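Local coordinates for tyrosine-protein phosphatase YwqE (PDB 3QY7) that removes phosphate from phosphotyrosine in proteins, as a manganese-dependent tyrosine phosphatase with a PHP-like TIM-barrel fold, at residues E108-D112 against H113-Y117; E119-F122 against Y123-L127; S160-S164 against G165-G169; R181-A185 against N186-F190. One frame throughout, in Å; residues are numbered along the deposited sequence.

Contact 1: residues E108-D112 against H113-Y117. With FE (Fe (III) ion), chain B.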
loop_
_atom_site.group_PDB
_atom_site.type_symbol
_atom_site.label_atom_id
_atom_site.label_comp_id
_atom_site.label_asym_id
_atom_site.label_seq_id
_atom_site.Cartn_x
_atom_site.Cartn_y
_atom_site.Cartn_z
ATOM N N GLU A 108 -1.415 -8.265 -2.831
ATOM C CA GLU A 108 -0.396 -8.089 -3.860
ATOM C C GLU A 108 -0.457 -9.259 -4.826
ATOM O O GLU A 108 -0.429 -10.408 -4.395
ATOM C CB GLU A 108 0.986 -8.056 -3.214
ATOM C CG GLU A 108 2.128 -7.754 -4.180
ATOM C CD GLU A 108 3.462 -8.289 -3.707
ATOM O OE1 GLU A 108 4.492 -7.611 -3.919
ATOM O OE2 GLU A 108 3.509 -9.382 -3.110
ATOM N N PHE A 109 -0.535 -8.943 -6.117
ATOM C CA PHE A 109 -0.414 -9.938 -7.198
ATOM C C PHE A 109 1.057 -10.292 -7.413
ATOM O O PHE A 109 1.926 -9.453 -7.257
ATOM C CB PHE A 109 -0.983 -9.384 -8.515
ATOM C CG PHE A 109 -2.443 -9.007 -8.468
ATOM C CD1 PHE A 109 -3.356 -9.730 -7.693
ATOM C CD2 PHE A 109 -2.915 -7.941 -9.225
ATOM C CE1 PHE A 109 -4.702 -9.379 -7.667
ATOM C CE2 PHE A 109 -4.269 -7.582 -9.223
ATOM C CZ PHE A 109 -5.181 -8.312 -8.428
ATOM N N PRO A 110 1.338 -11.542 -7.809
ATOM C CA PRO A 110 2.674 -11.831 -8.308
ATOM C C PRO A 110 3.027 -10.862 -9.435
ATOM O O PRO A 110 2.141 -10.407 -10.158
ATOM C CB PRO A 110 2.536 -13.254 -8.853
ATOM C CG PRO A 110 1.097 -13.448 -9.088
ATOM C CD PRO A 110 0.422 -12.675 -7.996
ATOM N N PHE A 111 4.309 -10.550 -9.594
ATOM C CA PHE A 111 4.702 -9.449 -10.470
ATOM C C PHE A 111 4.327 -9.647 -11.951
ATOM O O PHE A 111 4.191 -8.677 -12.692
ATOM C CB PHE A 111 6.199 -9.150 -10.338
ATOM C CG PHE A 111 7.059 -9.897 -11.324
ATOM C CD1 PHE A 111 7.617 -9.236 -12.417
ATOM C CD2 PHE A 111 7.297 -11.259 -11.169
ATOM C CE1 PHE A 111 8.417 -9.915 -13.335
ATOM C CE2 PHE A 111 8.090 -11.957 -12.088
ATOM C CZ PHE A 111 8.652 -11.280 -13.172
ATOM N N ASP A 112 4.153 -10.902 -12.358
ATOM C CA ASP A 112 4.061 -11.250 -13.776
ATOM C C ASP A 112 2.641 -11.379 -14.318
ATOM O O ASP A 112 2.433 -11.278 -15.527
ATOM C CB ASP A 112 4.840 -12.543 -14.059
ATOM C CG ASP A 112 4.291 -13.735 -13.297
ATOM O OD1 ASP A 112 4.179 -13.655 -12.057
ATOM O OD2 ASP A 112 3.966 -14.760 -13.930
ATOM N N HIS A 113 1.665 -11.626 -13.445
ATOM C CA HIS A 113 0.289 -11.822 -13.917
ATOM C C HIS A 113 -0.741 -11.531 -12.842
ATOM O O HIS A 113 -0.408 -11.458 -11.652
ATOM C CB HIS A 113 0.090 -13.255 -14.442
ATOM C CG HIS A 113 0.100 -14.299 -13.369
ATOM N ND1 HIS A 113 -1.017 -15.035 -13.034
ATOM C CD2 HIS A 113 1.089 -14.719 -12.545
ATOM C CE1 HIS A 113 -0.717 -15.866 -12.052
ATOM N NE2 HIS A 113 0.555 -15.696 -11.737
ATOM N N VAL A 114 -1.987 -11.372 -13.279
ATOM C CA VAL A 114 -3.123 -11.284 -12.371
ATOM C C VAL A 114 -3.762 -12.668 -12.319
ATOM O O VAL A 114 -4.287 -13.136 -13.335
ATOM C CB VAL A 114 -4.146 -10.238 -12.836
ATOM C CG1 VAL A 114 -5.354 -10.209 -11.900
ATOM C CG2 VAL A 114 -3.497 -8.854 -12.903
ATOM N N PRO A 115 -3.709 -13.337 -11.147
ATOM C CA PRO A 115 -4.321 -14.664 -11.029
ATOM C C PRO A 115 -5.785 -14.642 -11.466
ATOM O O PRO A 115 -6.510 -13.672 -11.201
ATOM C CB PRO A 115 -4.192 -14.973 -9.537
ATOM C CG PRO A 115 -2.956 -14.232 -9.130
ATOM C CD PRO A 115 -3.045 -12.934 -9.889
ATOM N N ARG A 116 -6.214 -15.705 -12.150
ATOM C CA ARG A 116 -7.547 -15.747 -12.736
ATOM C C ARG A 116 -8.656 -15.680 -11.685
ATOM O O ARG A 116 -9.728 -15.164 -11.964
ATOM C CB ARG A 116 -7.709 -17.003 -13.598
ATOM C CG ARG A 116 -6.724 -17.107 -14.756
ATOM C CD ARG A 116 -7.297 -16.567 -16.066
ATOM N NE ARG A 116 -8.253 -17.490 -16.684
ATOM C CZ ARG A 116 -7.924 -18.540 -17.436
ATOM N NH1 ARG A 116 -6.646 -18.828 -17.677
ATOM N NH2 ARG A 116 -8.876 -19.315 -17.947
ATOM N N TYR A 117 -8.382 -16.169 -10.477
ATOM C CA TYR A 117 -9.393 -16.197 -9.418
ATOM C C TYR A 117 -9.514 -14.872 -8.647
ATOM O O TYR A 117 -10.346 -14.753 -7.755
ATOM C CB TYR A 117 -9.122 -17.346 -8.444
ATOM C CG TYR A 117 -7.822 -17.200 -7.689
ATOM C CD1 TYR A 117 -6.641 -17.721 -8.197
ATOM C CD2 TYR A 117 -7.780 -16.522 -6.465
ATOM C CE1 TYR A 117 -5.450 -17.588 -7.516
ATOM C CE2 TYR A 117 -6.585 -16.378 -5.770
ATOM C CZ TYR A 117 -5.427 -16.908 -6.301
ATOM O OH TYR A 117 -4.238 -16.776 -5.638
HETATM FE FE FE B . 4.838 -5.661 -3.188
HETATM O O HOH W 1 6.578 -5.487 -4.574
HETATM O O HOH W 2 5.216 -3.901 -2.198
#
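Over one face of the Phe-109 ring sits Val-114, whose CG1 lies 4.1 Å from the ring centroid and 19° off the normal, a CH-pi contact displaced toward the rim on the CE2-CZ side. The other methyl of Val-114, CG2, meets CD2 of the same ring at 3.8 Å. Pro-115 comes in obliquely, its CD against CD1. The His-113 ring has the carboxylate carbon of Asp-112 in its plane at the edge; the carboxylate itself is turned 65° from the ring, and its OD2 lies 3.2 Å from His-113 CD2. Both side chains have CG set between the backbone N and the carbonyl carbon, and they lie side by side, pointing the same way. Within the loop, Pro-110 brings its CG to 3.5 Å from His-113 NE2, and the two proline rings approach each other, Pro-110 CD to Pro-115 CG at 3.9 Å.

All this belongs to the loop that leaves strand 104-108 of the TIM barrel and leads into helix 118-127. Glu-108, the last residue of the strand, takes no part in the packing: the extended side chain carries OE1 to the iron ion at 2.1 Å, where Glu-80, His-136 and two waters also bind, while OE2 makes a salt bridge with Arg-82. Farther on, Val-114 N donates a hydrogen bond to Glu-142.

Contact 2: residues E119-F122 against Y123-L127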
loop_
_atom_site.group_PDB
_atom_site.type_symbol
_atom_site.label_atom_id
_atom_site.label_comp_id
_atom_site.label_asym_id
_atom_site.label_seq_id
_atom_site.Cartn_x
_atom_site.Cartn_y
_atom_site.Cartn_z
ATOM N N GLU A 119 -10.812 -11.895 -9.290
ATOM C CA GLU A 119 -12.131 -11.261 -9.307
ATOM C C GLU A 119 -13.110 -11.937 -8.346
ATOM O O GLU A 119 -13.859 -11.255 -7.643
ATOM C CB GLU A 119 -12.731 -11.233 -10.721
ATOM C CG GLU A 119 -13.974 -10.338 -10.813
ATOM C CD GLU A 119 -14.630 -10.305 -12.188
ATOM O OE1 GLU A 119 -13.925 -10.453 -13.213
ATOM O OE2 GLU A 119 -15.864 -10.098 -12.237
ATOM N N GLN A 120 -13.093 -13.271 -8.348
ATOM C CA GLN A 120 -13.950 -14.080 -7.477
ATOM C C GLN A 120 -13.617 -13.814 -6.009
ATOM O O GLN A 120 -14.516 -13.558 -5.197
ATOM C CB GLN A 120 -13.823 -15.582 -7.815
ATOM C CG GLN A 120 -14.868 -16.493 -7.138
ATOM C CD GLN A 120 -16.308 -16.053 -7.390
ATOM O OE1 GLN A 120 -16.751 -15.923 -8.537
ATOM N NE2 GLN A 120 -17.039 -15.812 -6.317
ATOM N N LEU A 121 -12.325 -13.837 -5.685
ATOM C CA LEU A 121 -11.863 -13.533 -4.322
ATOM C C LEU A 121 -12.324 -12.165 -3.851
ATOM O O LEU A 121 -12.811 -12.019 -2.725
ATOM C CB LEU A 121 -10.338 -13.631 -4.217
ATOM C CG LEU A 121 -9.704 -13.204 -2.877
ATOM C CD1 LEU A 121 -10.181 -14.064 -1.725
ATOM C CD2 LEU A 121 -8.211 -13.260 -2.995
ATOM N N PHE A 122 -12.153 -11.166 -4.713
ATOM C CA PHE A 122 -12.494 -9.793 -4.378
ATOM C C PHE A 122 -14.005 -9.631 -4.183
ATOM O O PHE A 122 -14.462 -8.838 -3.343
ATOM C CB PHE A 122 -11.949 -8.846 -5.460
ATOM C CG PHE A 122 -10.435 -8.669 -5.428
ATOM C CD1 PHE A 122 -9.621 -9.455 -4.609
ATOM C CD2 PHE A 122 -9.832 -7.719 -6.244
ATOM C CE1 PHE A 122 -8.235 -9.293 -4.577
ATOM C CE2 PHE A 122 -8.437 -7.555 -6.231
ATOM C CZ PHE A 122 -7.647 -8.335 -5.400
ATOM N N TYR A 123 -14.775 -10.381 -4.977
ATOM C CA TYR A 123 -16.232 -10.386 -4.852
ATOM C C TYR A 123 -16.648 -10.960 -3.500
ATOM O O TYR A 123 -17.488 -10.383 -2.788
ATOM C CB TYR A 123 -16.866 -11.197 -5.983
ATOM C CG TYR A 123 -18.365 -11.307 -5.850
ATOM C CD1 TYR A 123 -19.202 -10.278 -6.280
ATOM C CD2 TYR A 123 -18.942 -12.427 -5.269
ATOM C CE1 TYR A 123 -20.585 -10.371 -6.147
ATOM C CE2 TYR A 123 -20.313 -12.529 -5.128
ATOM C CZ TYR A 123 -21.128 -11.502 -5.566
ATOM O OH TYR A 123 -22.497 -11.618 -5.421
ATOM N N ASP A 124 -16.028 -12.081 -3.155
ATOM C CA ASP A 124 -16.262 -12.754 -1.892
ATOM C C ASP A 124 -15.928 -11.832 -0.722
ATOM O O ASP A 124 -16.714 -11.714 0.223
ATOM C CB ASP A 124 -15.449 -14.046 -1.821
ATOM C CG ASP A 124 -15.935 -15.108 -2.804
ATOM O OD1 ASP A 124 -17.070 -14.991 -3.329
ATOM O OD2 ASP A 124 -15.181 -16.071 -3.036
ATOM N N LEU A 125 -14.791 -11.135 -0.800
ATOM C CA LEU A 125 -14.385 -10.246 0.294
ATOM C C LEU A 125 -15.347 -9.074 0.490
ATOM O O LEU A 125 -15.668 -8.721 1.622
ATOM C CB LEU A 125 -12.926 -9.772 0.119
ATOM C CG LEU A 125 -11.820 -10.830 0.193
ATOM C CD1 LEU A 125 -10.489 -10.213 -0.260
ATOM C CD2 LEU A 125 -11.663 -11.454 1.597
ATOM N N GLN A 126 -15.827 -8.490 -0.610
ATOM C CA GLN A 126 -16.794 -7.400 -0.534
ATOM C C GLN A 126 -18.097 -7.840 0.111
ATOM O O GLN A 126 -18.719 -7.074 0.842
ATOM C CB GLN A 126 -17.072 -6.805 -1.913
ATOM C CG GLN A 126 -15.973 -5.888 -2.423
ATOM C CD GLN A 126 -16.297 -5.329 -3.795
ATOM O OE1 GLN A 126 -17.043 -4.351 -3.927
ATOM N NE2 GLN A 126 -15.740 -5.951 -4.830
ATOM N N LEU A 127 -18.516 -9.065 -0.190
ATOM C CA LEU A 127 -19.725 -9.631 0.416
ATOM C C LEU A 127 -19.576 -9.810 1.923
ATOM O O LEU A 127 -20.568 -9.806 2.649
ATOM C CB LEU A 127 -20.083 -10.967 -0.240
ATOM C CG LEU A 127 -20.815 -10.989 -1.587
ATOM C CD1 LEU A 127 -21.466 -12.348 -1.755
ATOM C CD2 LEU A 127 -21.874 -9.901 -1.721
HETATM O O HOH W 3 -16.421 -18.070 -4.331
#
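Packing between successive turns of one alpha-helix makes this contact: residues 119-122 and 123-127 lie on helix 118-127, the crossover helix of the beta-alpha-beta unit between strands 104-108 and 131-135 of the barrel. Regular i to i+4 backbone bonds join the turns, for instance Leu-125 N to Leu-121 O at 2.9 Å. On a buried flank of the helix, Leu-121 CG meets Leu-125 CD1 at 4.1 Å, and Leu-125 goes on to helix 87-92. Phe-122 is more loosely placed against this leucine, Leu-125 CD1 lying 4.5 Å from Phe-122 CD1; its ring turns instead to strand 131-135 and to Leu-153. Gln-126 reaches back to the preceding turn, with NE2 making a weak bond to Phe-122 O in addition to a hydrogen bond to Lys-156 O.

The polar face is held by Gln-120 and Asp-124. A bend at chi2 (54°) folds the glutamine amide over toward the next turn, where its plane stands 52° from that of the carboxylate. NE2 gives a weak bond to OD1 of Asp-124, 3.1 Å long and bent to 134° at the hydrogen. One water joins the same pair, accepting weakly from Gln-120 NE2 and donating to Asp-124 OD2 at 2.7 Å.

Contact 3: residues S160-S164 against G165-G169; sequences SQITS and GSLAG
The chain passes straight from strand 159-163 into the short helix 164-168, where Thr-163 O takes two weak bonds, from Ser-166 N and Leu-167 N, and Ser-164 O a firmer one from Ala-168 N at 3.0 Å. Thr-163 holds the N-cap position, yet its hydroxyl makes no capping bond: OG1 is hydrogen-bonded to Glu-138 OE1. Ser-166 OG goes to that same carboxylate oxygen and passes Thr-163 CB at 3.5 Å. Both hydroxyls lie anti to their own carbonyl carbons, which leaves them near one another, 3.9 Å apart, and able to share the acceptor.

Beyond this polar pair, Ile-162 and Leu-167 cross at about a right angle, methyl CG2 against CD1 at 3.7 Å. Leu-167 extends from there to Ala-208 and Leu-212 of helix 205-216, and Ile-162 to strand 190-192. The helix stops at Gly-169, where a positive phi (90°) and two weak bonds from its N back to Gly-165 O and Ser-166 O form a Schellman motif. With Thr-163 OG1 and Ser-166 OG both engaged by Glu-138, the first turn is tied at its side chains to a neighbouring loop of the barrel, and a protein carboxylate supplies a partner for both buried hydroxyls.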
loop_
_atom_site.group_PDB
_atom_site.type_symbol
_atom_site.label_atom_id
_atom_site.label_comp_id
_atom_site.label_asym_id
_atom_site.label_seq_id
_atom_site.Cartn_x
_atom_site.Cartn_y
_atom_site.Cartn_z
ATOM N N SER A 160 -7.115 0.468 -5.390
ATOM C CA SER A 160 -5.684 0.216 -5.583
ATOM C C SER A 160 -4.799 1.346 -5.051
ATOM O O SER A 160 -5.250 2.482 -4.883
ATOM C CB SER A 160 -5.346 -0.116 -7.052
ATOM O OG SER A 160 -5.184 1.042 -7.843
ATOM N N GLN A 161 -3.546 0.998 -4.817
ATOM C CA GLN A 161 -2.572 1.898 -4.202
ATOM C C GLN A 161 -1.326 1.962 -5.080
ATOM O O GLN A 161 -0.668 0.944 -5.336
ATOM C CB GLN A 161 -2.254 1.400 -2.781
ATOM C CG GLN A 161 -0.946 1.959 -2.194
ATOM C CD GLN A 161 0.226 1.035 -2.414
ATOM O OE1 GLN A 161 0.135 -0.170 -2.191
ATOM N NE2 GLN A 161 1.375 1.608 -2.805
ATOM N N ILE A 162 -1.023 3.176 -5.530
ATOM C CA ILE A 162 0.150 3.454 -6.340
ATOM C C ILE A 162 1.332 3.779 -5.436
ATOM O O ILE A 162 1.155 4.232 -4.302
ATOM C CB ILE A 162 -0.124 4.591 -7.347
ATOM C CG1 ILE A 162 0.876 4.535 -8.506
ATOM C CG2 ILE A 162 -0.182 5.980 -6.675
ATOM C CD1 ILE A 162 0.183 4.626 -9.821
ATOM N N THR A 163 2.534 3.538 -5.937
ATOM C CA THR A 163 3.754 3.804 -5.167
ATOM C C THR A 163 4.224 5.230 -5.405
ATOM O O THR A 163 4.295 5.661 -6.553
ATOM C CB THR A 163 4.913 2.860 -5.593
ATOM O OG1 THR A 163 4.419 1.514 -5.755
ATOM C CG2 THR A 163 6.017 2.861 -4.559
ATOM N N SER A 164 4.550 5.953 -4.328
ATOM C CA SER A 164 5.080 7.317 -4.444
ATOM C C SER A 164 6.267 7.330 -5.381
ATOM O O SER A 164 6.318 8.162 -6.274
ATOM C CB SER A 164 5.491 7.903 -3.091
ATOM O OG SER A 164 4.376 8.049 -2.211
ATOM N N GLY A 165 7.191 6.396 -5.193
ATOM C CA GLY A 165 8.397 6.374 -6.021
ATOM C C GLY A 165 8.121 6.249 -7.510
ATOM O O GLY A 165 8.839 6.833 -8.326
ATOM N N SER A 166 7.087 5.493 -7.882
ATOM C CA SER A 166 6.709 5.337 -9.291
ATOM C C SER A 166 6.359 6.666 -9.929
ATOM O O SER A 166 6.849 6.992 -11.021
ATOM C CB SER A 166 5.523 4.377 -9.439
ATOM O OG SER A 166 5.869 3.096 -8.959
ATOM N N LEU A 167 5.494 7.418 -9.257
ATOM C CA LEU A 167 5.119 8.767 -9.655
ATOM C C LEU A 167 6.306 9.728 -9.668
ATOM O O LEU A 167 6.360 10.613 -10.528
ATOM C CB LEU A 167 4.018 9.315 -8.738
ATOM C CG LEU A 167 2.632 8.669 -8.931
ATOM C CD1 LEU A 167 1.711 9.005 -7.779
ATOM C CD2 LEU A 167 1.999 9.059 -10.276
ATOM N N ALA A 168 7.244 9.534 -8.738
ATOM C CA ALA A 168 8.398 10.431 -8.566
ATOM C C ALA A 168 9.522 10.134 -9.561
ATOM O O ALA A 168 10.453 10.932 -9.705
ATOM C CB ALA A 168 8.924 10.364 -7.132
ATOM N N GLY A 169 9.439 8.988 -10.232
ATOM C CA GLY A 169 10.421 8.600 -11.255
ATOM C C GLY A 169 11.635 7.813 -10.781
ATOM O O GLY A 169 12.508 7.483 -11.601
#

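Contact 4: residues R181-A185 against N186-F190; sequences RLVEA and NLIHF
Ile-188 fits against the last turn of helix 173-184, its CG1 lying 3.9 Å from both Leu-182 CB and Val-183 CG2. The torsion that sets CG1 beside the backbone N (chi1 -59°) turns that branch onto the helix, and the isoleucine side chain crosses that of Val-183 at about a right angle. This is the tight, buried half. Leu-187 adds to it from another direction, with CG 3.9 Å from Ala-185 CB, while its CD1 stays farther from Leu-182 CD2, at 4.4 Å. Around them, Leu-150 covers Leu-182 and Leu-187, and Val-183 packs on Leu-212 and Phe-216.

Between the two halves the backbone folds into a Schellman motif that ends the helix ahead of strand 190-192 of the barrel. Asn-186, with a positive phi of 63°, is its C' residue. Leu-187 N bonds to Leu-182 O at 3.2 Å, and Asn-186 N to Val-183 O at 3.0 Å, the latter donor standing well above the carbonyl plane, 59° out of it. A water also bridges the turn, donating to Val-183 O and accepting from Ile-188 N, both at 2.9 Å, which gives the carbonyl a second partner besides Asn-186 N.

The looser side is polar. Glu-184 points away into an exposed position, and Asn-186 is only partly covered, lying against Gln-240.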
loop_
_atom_site.group_PDB
_atom_site.type_symbol
_atom_site.label_atom_id
_atom_site.label_comp_id
_atom_site.label_asym_id
_atom_site.label_seq_id
_atom_site.Cartn_x
_atom_site.Cartn_y
_atom_site.Cartn_z
ATOM N N ARG A 181 -1.135 7.537 -16.181
ATOM C CA ARG A 181 -2.261 6.974 -16.936
ATOM C C ARG A 181 -3.301 6.364 -16.003
ATOM O O ARG A 181 -4.490 6.666 -16.129
ATOM C CB ARG A 181 -1.777 5.954 -17.980
ATOM C CG ARG A 181 -1.084 6.619 -19.174
ATOM C CD ARG A 181 -0.322 5.624 -20.026
ATOM N NE ARG A 181 -1.189 4.646 -20.679
ATOM C CZ ARG A 181 -0.783 3.443 -21.078
ATOM N NH1 ARG A 181 0.474 3.060 -20.890
ATOM N NH2 ARG A 181 -1.632 2.615 -21.663
ATOM N N LEU A 182 -2.846 5.549 -15.054
ATOM C CA LEU A 182 -3.755 4.902 -14.083
ATOM C C LEU A 182 -4.469 5.921 -13.193
ATOM O O LEU A 182 -5.677 5.811 -12.942
ATOM C CB LEU A 182 -2.994 3.868 -13.241
ATOM C CG LEU A 182 -2.305 2.699 -13.967
ATOM C CD1 LEU A 182 -1.673 1.675 -13.021
ATOM C CD2 LEU A 182 -3.280 2.027 -14.965
ATOM N N VAL A 183 -3.726 6.920 -12.720
ATOM C CA VAL A 183 -4.322 7.972 -11.897
ATOM C C VAL A 183 -5.405 8.747 -12.664
ATOM O O VAL A 183 -6.493 8.973 -12.150
ATOM C CB VAL A 183 -3.274 8.966 -11.308
ATOM C CG1 VAL A 183 -3.993 10.087 -10.576
ATOM C CG2 VAL A 183 -2.297 8.240 -10.336
ATOM N N GLU A 184 -5.095 9.140 -13.897
ATOM C CA GLU A 184 -6.040 9.840 -14.769
ATOM C C GLU A 184 -7.359 9.083 -14.945
ATOM O O GLU A 184 -8.431 9.692 -14.966
ATOM C CB GLU A 184 -5.402 10.032 -16.143
ATOM C CG GLU A 184 -6.145 11.016 -16.998
ATOM C CD GLU A 184 -5.518 11.199 -18.356
ATOM O OE1 GLU A 184 -5.905 10.474 -19.298
ATOM O OE2 GLU A 184 -4.657 12.087 -18.480
ATOM N N ALA A 185 -7.252 7.764 -15.078
ATOM C CA ALA A 185 -8.401 6.881 -15.304
ATOM C C ALA A 185 -9.205 6.583 -14.034
ATOM O O ALA A 185 -10.132 5.758 -14.055
ATOM C CB ALA A 185 -7.926 5.588 -15.937
ATOM N N ASN A 186 -8.847 7.249 -12.932
ATOM C CA ASN A 186 -9.536 7.074 -11.636
ATOM C C ASN A 186 -9.418 5.663 -11.062
ATOM O O ASN A 186 -10.299 5.207 -10.327
ATOM C CB ASN A 186 -11.013 7.503 -11.721
ATOM C CG ASN A 186 -11.179 8.980 -12.007
ATOM O OD1 ASN A 186 -12.059 9.386 -12.783
ATOM N ND2 ASN A 186 -10.343 9.800 -11.384
ATOM N N LEU A 187 -8.336 4.971 -11.397
ATOM C CA LEU A 187 -8.144 3.588 -10.976
ATOM C C LEU A 187 -7.305 3.442 -9.717
ATOM O O LEU A 187 -7.140 2.336 -9.204
ATOM C CB LEU A 187 -7.517 2.770 -12.109
ATOM C CG LEU A 187 -8.331 2.657 -13.397
ATOM C CD1 LEU A 187 -7.593 1.702 -14.312
ATOM C CD2 LEU A 187 -9.769 2.172 -13.151
ATOM N N ILE A 188 -6.778 4.570 -9.245
ATOM C CA ILE A 188 -5.914 4.630 -8.069
ATOM C C ILE A 188 -6.647 5.389 -6.963
ATOM O O ILE A 188 -7.252 6.426 -7.219
ATOM C CB ILE A 188 -4.609 5.402 -8.411
ATOM C CG1 ILE A 188 -3.847 4.722 -9.561
ATOM C CG2 ILE A 188 -3.715 5.615 -7.173
ATOM C CD1 ILE A 188 -3.438 3.243 -9.364
ATOM N N HIS A 189 -6.551 4.875 -5.733
ATOM C CA HIS A 189 -7.268 5.461 -4.596
ATOM C C HIS A 189 -6.367 5.924 -3.464
ATOM O O HIS A 189 -6.814 6.696 -2.626
ATOM C CB HIS A 189 -8.337 4.489 -4.115
ATOM C CG HIS A 189 -9.213 4.027 -5.236
ATOM N ND1 HIS A 189 -8.910 2.916 -5.992
ATOM C CD2 HIS A 189 -10.313 4.580 -5.796
ATOM C CE1 HIS A 189 -9.816 2.779 -6.945
ATOM N NE2 HIS A 189 -10.677 3.777 -6.853
ATOM N N PHE A 190 -5.115 5.472 -3.462
ATOM C CA PHE A 190 -4.127 5.806 -2.425
ATOM C C PHE A 190 -2.750 5.983 -3.065
ATOM O O PHE A 190 -2.453 5.364 -4.099
ATOM C CB PHE A 190 -3.968 4.667 -1.398
ATOM C CG PHE A 190 -5.249 4.169 -0.803
ATOM C CD1 PHE A 190 -5.827 4.817 0.291
ATOM C CD2 PHE A 190 -5.846 3.009 -1.294
ATOM C CE1 PHE A 190 -7.001 4.340 0.864
ATOM C CE2 PHE A 190 -7.029 2.514 -0.715
ATOM C CZ PHE A 190 -7.602 3.171 0.361
HETATM O O HOH W 4 -6.838 7.467 -9.739
#

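Contacts 3 and 4 are the buried pair; contacts 1 and 2 are only partly buried and lie farther out from the centre of the chain. Contacts 1 and 2 adjoin, Phe-109 CE1 reaching Phe-122 CZ at 3.9 Å where loop and helix meet. Contacts 3 and 4 are coupled more closely: Ser-160 OG is probably hydrogen-bonded to Leu-187 O at 2.7 Å, and Ile-162 CG2 packs on Ile-188 CG2. Both also contain Schellman helix ends. Contact 1 alone includes a metal ligand and depends on ring and proline packing, whereas contact 2 shows ordinary helical bonding with an amide-carboxylate pair at its exposed face.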